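Local coordinates for ATP phosphoribosyltransferase regulatory subunit (Lactococcus lactis, PDB 1Z7M), which is required for the first step of histidine biosynthesis and may allow feedback regulation of ATP phosphoribosyltransferase activity by histidine, at residues Lys154-Val166 against Glu261-Ile273. Residues are numbered along the deposited sequence; the frame is centred on the assembly and turned at random.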
loop_
_atom_site.group_PDB
_atom_site.type_symbol
_atom_site.label_atom_id
_atom_site.label_comp_id
_atom_site.label_asym_id
_atom_site.label_seq_id
_atom_site.Cartn_x
_atom_site.Cartn_y
_atom_site.Cartn_z
ATOM N N LYS B 154 32.319 -19.178 26.703
ATOM C CA LYS B 154 33.203 -18.336 25.899
ATOM C C LYS B 154 32.455 -17.109 25.390
ATOM O O LYS B 154 32.905 -15.967 25.547
ATOM C CB LYS B 154 33.767 -19.143 24.717
ATOM C CG LYS B 154 34.942 -18.481 23.995
ATOM C CD LYS B 154 35.663 -19.468 23.075
ATOM C CE LYS B 154 36.926 -18.856 22.464
ATOM N NZ LYS B 154 36.628 -17.649 21.641
ATOM N N SER B 155 31.294 -17.372 24.797
ATOM C CA SER B 155 30.438 -16.341 24.239
ATOM C C SER B 155 30.067 -15.264 25.238
ATOM O O SER B 155 30.367 -14.090 25.036
ATOM C CB SER B 155 29.166 -16.977 23.686
ATOM O OG SER B 155 29.488 -17.889 22.657
ATOM N N GLU B 156 29.415 -15.670 26.317
ATOM C CA GLU B 156 28.986 -14.725 27.322
ATOM C C GLU B 156 30.104 -13.796 27.773
ATOM O O GLU B 156 29.854 -12.625 28.065
ATOM C CB GLU B 156 28.370 -15.471 28.503
ATOM C CG GLU B 156 27.309 -16.500 28.055
ATOM C CD GLU B 156 26.398 -17.012 29.184
ATOM O OE1 GLU B 156 26.924 -17.501 30.211
ATOM O OE2 GLU B 156 25.150 -16.935 29.036
ATOM N N LEU B 157 31.339 -14.293 27.807
ATOM C CA LEU B 157 32.467 -13.455 28.224
ATOM C C LEU B 157 32.962 -12.577 27.097
ATOM O O LEU B 157 33.376 -11.437 27.319
ATOM C CB LEU B 157 33.615 -14.315 28.750
ATOM C CG LEU B 157 33.524 -14.524 30.263
ATOM C CD1 LEU B 157 34.353 -15.733 30.695
ATOM C CD2 LEU B 157 33.972 -13.241 30.968
ATOM N N GLU B 158 32.910 -13.115 25.885
ATOM C CA GLU B 158 33.352 -12.377 24.718
ATOM C C GLU B 158 32.448 -11.184 24.477
ATOM O O GLU B 158 32.927 -10.074 24.261
ATOM C CB GLU B 158 33.339 -13.270 23.486
ATOM C CG GLU B 158 33.963 -12.629 22.276
ATOM C CD GLU B 158 33.896 -13.520 21.049
ATOM O OE1 GLU B 158 34.173 -14.738 21.183
ATOM O OE2 GLU B 158 33.574 -12.997 19.952
ATOM N N ILE B 159 31.137 -11.410 24.524
ATOM C CA ILE B 159 30.175 -10.339 24.298
ATOM C C ILE B 159 30.218 -9.279 25.408
ATOM O O ILE B 159 30.307 -8.092 25.117
ATOM C CB ILE B 159 28.748 -10.926 24.135
ATOM C CG1 ILE B 159 28.688 -11.817 22.884
ATOM C CG2 ILE B 159 27.720 -9.821 23.996
ATOM C CD1 ILE B 159 28.752 -11.062 21.568
ATOM N N LEU B 160 30.177 -9.699 26.670
ATOM C CA LEU B 160 30.229 -8.762 27.804
ATOM C C LEU B 160 31.479 -7.904 27.780
ATOM O O LEU B 160 31.457 -6.716 28.089
ATOM C CB LEU B 160 30.212 -9.527 29.122
ATOM C CG LEU B 160 28.848 -9.832 29.720
ATOM C CD1 LEU B 160 29.000 -10.830 30.839
ATOM C CD2 LEU B 160 28.233 -8.551 30.227
ATOM N N SER B 161 32.583 -8.542 27.431
ATOM C CA SER B 161 33.862 -7.871 27.352
ATOM C C SER B 161 33.817 -6.794 26.263
ATOM O O SER B 161 34.092 -5.614 26.520
ATOM C CB SER B 161 34.931 -8.905 27.037
ATOM O OG SER B 161 36.116 -8.605 27.742
ATOM N N LEU B 162 33.460 -7.218 25.051
ATOM C CA LEU B 162 33.350 -6.342 23.883
ATOM C C LEU B 162 32.467 -5.154 24.189
ATOM O O LEU B 162 32.843 -4.020 23.938
ATOM C CB LEU B 162 32.744 -7.104 22.714
ATOM C CG LEU B 162 33.543 -7.116 21.418
ATOM C CD1 LEU B 162 32.780 -7.924 20.367
ATOM C CD2 LEU B 162 33.786 -5.699 20.952
ATOM N N ALA B 163 31.281 -5.429 24.718
ATOM C CA ALA B 163 30.334 -4.387 25.079
ATOM C C ALA B 163 31.008 -3.319 25.941
ATOM O O ALA B 163 30.828 -2.118 25.727
ATOM C CB ALA B 163 29.152 -4.993 25.824
ATOM N N LEU B 164 31.784 -3.760 26.922
ATOM C CA LEU B 164 32.482 -2.831 27.791
ATOM C C LEU B 164 33.481 -1.987 26.997
ATOM O O LEU B 164 33.649 -0.779 27.253
ATOM C CB LEU B 164 33.204 -3.594 28.894
ATOM C CG LEU B 164 32.302 -4.173 29.978
ATOM C CD1 LEU B 164 33.166 -4.800 31.047
ATOM C CD2 LEU B 164 31.456 -3.080 30.585
ATOM N N GLN B 165 34.144 -2.620 26.032
ATOM C CA GLN B 165 35.111 -1.913 25.209
ATOM C C GLN B 165 34.369 -0.881 24.389
ATOM O O GLN B 165 34.783 0.261 24.311
ATOM C CB GLN B 165 35.856 -2.894 24.303
ATOM C CG GLN B 165 36.582 -3.987 25.071
ATOM C CD GLN B 165 37.379 -4.901 24.165
ATOM O OE1 GLN B 165 38.285 -4.456 23.464
ATOM N NE2 GLN B 165 37.041 -6.187 24.165
ATOM N N VAL B 166 33.250 -1.286 23.805
ATOM C CA VAL B 166 32.444 -0.386 22.987
ATOM C C VAL B 166 32.032 0.854 23.764
ATOM O O VAL B 166 31.984 1.956 23.215
ATOM C CB VAL B 166 31.169 -1.077 22.461
ATOM C CG1 VAL B 166 30.316 -0.094 21.718
ATOM C CG2 VAL B 166 31.543 -2.203 21.532
ATOM N N GLU B 261 30.475 -13.864 39.168
ATOM C CA GLU B 261 31.729 -14.209 38.474
ATOM C C GLU B 261 32.040 -13.126 37.451
ATOM O O GLU B 261 33.113 -12.520 37.462
ATOM C CB GLU B 261 31.635 -15.554 37.735
ATOM C CG GLU B 261 31.807 -16.811 38.599
ATOM C CD GLU B 261 31.979 -18.110 37.763
ATOM O OE1 GLU B 261 32.980 -18.209 37.001
ATOM O OE2 GLU B 261 31.120 -19.032 37.870
ATOM N N PHE B 262 31.085 -12.896 36.558
ATOM C CA PHE B 262 31.218 -11.875 35.530
ATOM C C PHE B 262 31.587 -10.558 36.201
ATOM O O PHE B 262 32.476 -9.844 35.750
ATOM C CB PHE B 262 29.887 -11.712 34.784
ATOM C CG PHE B 262 29.511 -12.890 33.924
ATOM C CD1 PHE B 262 28.172 -13.173 33.661
ATOM C CD2 PHE B 262 30.492 -13.711 33.371
ATOM C CE1 PHE B 262 27.815 -14.256 32.863
ATOM C CE2 PHE B 262 30.145 -14.797 32.571
ATOM C CZ PHE B 262 28.801 -15.070 32.316
ATOM N N SER B 263 30.895 -10.245 37.291
ATOM C CA SER B 263 31.140 -9.009 38.006
ATOM C C SER B 263 32.610 -8.934 38.355
ATOM O O SER B 263 33.233 -7.879 38.239
ATOM C CB SER B 263 30.297 -8.956 39.276
ATOM O OG SER B 263 30.294 -7.650 39.828
ATOM N N GLU B 264 33.168 -10.065 38.767
ATOM C CA GLU B 264 34.574 -10.107 39.133
ATOM C C GLU B 264 35.521 -10.156 37.947
ATOM O O GLU B 264 36.439 -9.351 37.881
ATOM C CB GLU B 264 34.846 -11.289 40.060
ATOM C CG GLU B 264 34.323 -11.084 41.462
ATOM C CD GLU B 264 34.235 -12.384 42.247
ATOM O OE1 GLU B 264 33.767 -12.324 43.408
ATOM O OE2 GLU B 264 34.619 -13.459 41.707
ATOM N N LYS B 265 35.310 -11.073 37.006
ATOM C CA LYS B 265 36.211 -11.160 35.859
ATOM C C LYS B 265 36.319 -9.870 35.034
ATOM O O LYS B 265 37.345 -9.610 34.391
ATOM C CB LYS B 265 35.810 -12.316 34.939
ATOM C CG LYS B 265 36.139 -13.699 35.486
ATOM C CD LYS B 265 36.068 -14.771 34.396
ATOM C CE LYS B 265 36.197 -16.178 34.978
ATOM N NZ LYS B 265 35.107 -16.492 35.963
ATOM N N LEU B 266 35.275 -9.051 35.059
ATOM C CA LEU B 266 35.273 -7.809 34.292
ATOM C C LEU B 266 35.427 -6.580 35.155
ATOM O O LEU B 266 35.617 -5.493 34.629
ATOM C CB LEU B 266 33.972 -7.679 33.496
ATOM C CG LEU B 266 33.611 -8.838 32.560
ATOM C CD1 LEU B 266 32.175 -8.694 32.078
ATOM C CD2 LEU B 266 34.585 -8.866 31.392
ATOM N N SER B 267 35.328 -6.749 36.470
ATOM C CA SER B 267 35.444 -5.628 37.408
ATOM C C SER B 267 36.663 -4.747 37.100
ATOM O O SER B 267 36.668 -3.539 37.347
ATOM C CB SER B 267 35.522 -6.156 38.851
ATOM O OG SER B 267 36.686 -6.954 39.067
ATOM N N MET B 268 37.695 -5.364 36.546
ATOM C CA MET B 268 38.894 -4.631 36.202
ATOM C C MET B 268 38.616 -3.638 35.067
ATOM O O MET B 268 38.924 -2.454 35.189
ATOM C CB MET B 268 39.985 -5.622 35.810
ATOM C CG MET B 268 39.552 -6.556 34.707
ATOM S SD MET B 268 40.371 -8.138 34.776
ATOM C CE MET B 268 42.105 -7.658 34.504
ATOM N N ILE B 269 38.027 -4.123 33.973
ATOM C CA ILE B 269 37.695 -3.283 32.814
ATOM C C ILE B 269 36.793 -2.111 33.221
ATOM O O ILE B 269 37.031 -0.966 32.840
ATOM C CB ILE B 269 36.943 -4.087 31.713
ATOM C CG1 ILE B 269 37.782 -5.263 31.232
ATOM C CG2 ILE B 269 36.628 -3.189 30.537
ATOM C CD1 ILE B 269 37.087 -6.094 30.156
ATOM N N LYS B 270 35.754 -2.413 33.993
ATOM C CA LYS B 270 34.801 -1.413 34.466
ATOM C C LYS B 270 33.957 -1.995 35.593
ATOM O O LYS B 270 33.617 -3.177 35.576
ATOM C CB LYS B 270 33.877 -0.985 33.332
ATOM C CG LYS B 270 32.838 0.043 33.742
ATOM C CD LYS B 270 31.960 0.438 32.566
ATOM C CE LYS B 270 31.084 1.620 32.917
ATOM N NZ LYS B 270 31.910 2.810 33.243
ATOM N N PRO B 271 33.600 -1.173 36.591
ATOM C CA PRO B 271 32.787 -1.722 37.678
ATOM C C PRO B 271 31.406 -2.125 37.175
ATOM O O PRO B 271 30.617 -1.289 36.724
ATOM C CB PRO B 271 32.743 -0.575 38.688
ATOM C CG PRO B 271 32.810 0.648 37.819
ATOM C CD PRO B 271 33.866 0.262 36.801
ATOM N N ILE B 272 31.126 -3.419 37.234
ATOM C CA ILE B 272 29.843 -3.937 36.790
ATOM C C ILE B 272 28.813 -3.827 37.909
ATOM O O ILE B 272 29.153 -3.838 39.092
ATOM C CB ILE B 272 29.957 -5.418 36.363
ATOM C CG1 ILE B 272 31.021 -5.560 35.281
ATOM C CG2 ILE B 272 28.621 -5.925 35.868
ATOM C CD1 ILE B 272 30.835 -4.611 34.137
ATOM N N ILE B 273 27.552 -3.720 37.527
ATOM C CA ILE B 273 26.488 -3.621 38.500
ATOM C C ILE B 273 25.496 -4.758 38.297
ATOM O O ILE B 273 25.070 -5.042 37.181
ATOM C CB ILE B 273 25.812 -2.271 38.380
ATOM C CG1 ILE B 273 26.802 -1.199 38.808
ATOM C CG2 ILE B 273 24.590 -2.222 39.229
ATOM C CD1 ILE B 273 26.368 0.200 38.466
#
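Beside Glu264 O, which accepts from both Ser267 N and Ser267 OG, the hydroxyl at 2.7 Å, Leu266 packs against Leu157 and Leu160. No hydrogen bond joins 154-166 to 261-273; apolar side chains carry the contact. Leu160 CD1 sits over a face of Phe262, 3.9 Å from the ring centroid and 19° off its normal. With CG anti to its carbonyl carbon (chi1 -69°), Phe262 also brings CZ to 3.7 Å from Glu156 OE1, which lies at the ring edge in its plane; Glu156 OE2 forms a salt bridge with Arg306. Leu157 CG packs against the same ring, 4.1 Å from Phe262 CE2. In this class II synthetase-like fold, helix 152-169 lies on the large mixed sheet, while helix 250-267 leads towards strand 272-274, at one edge of that sheet within the chain; segments 154-166 and 261-267 cross at -49°. Replacing Phe262 by an alanine would probably leave Leu160 CD1 without its aromatic face and open a gap beside Leu157 and Glu156. Leu266 CD1 meets Leu160 CB at 3.6 Å. Farther along, Leu164 reaches across with both methyls: CD1 is 3.9 Å from Leu266 CB, and CD2 lies 3.9 Å from Ile272 CD1. Ile269 packs against the same leucine, its CG2 branch 3.8 Å from Leu164 CB, and its CD1 touches Ser161 OG. Leu160 and Ile272 also rest on Phe177 and Ile179 of strand 175-181.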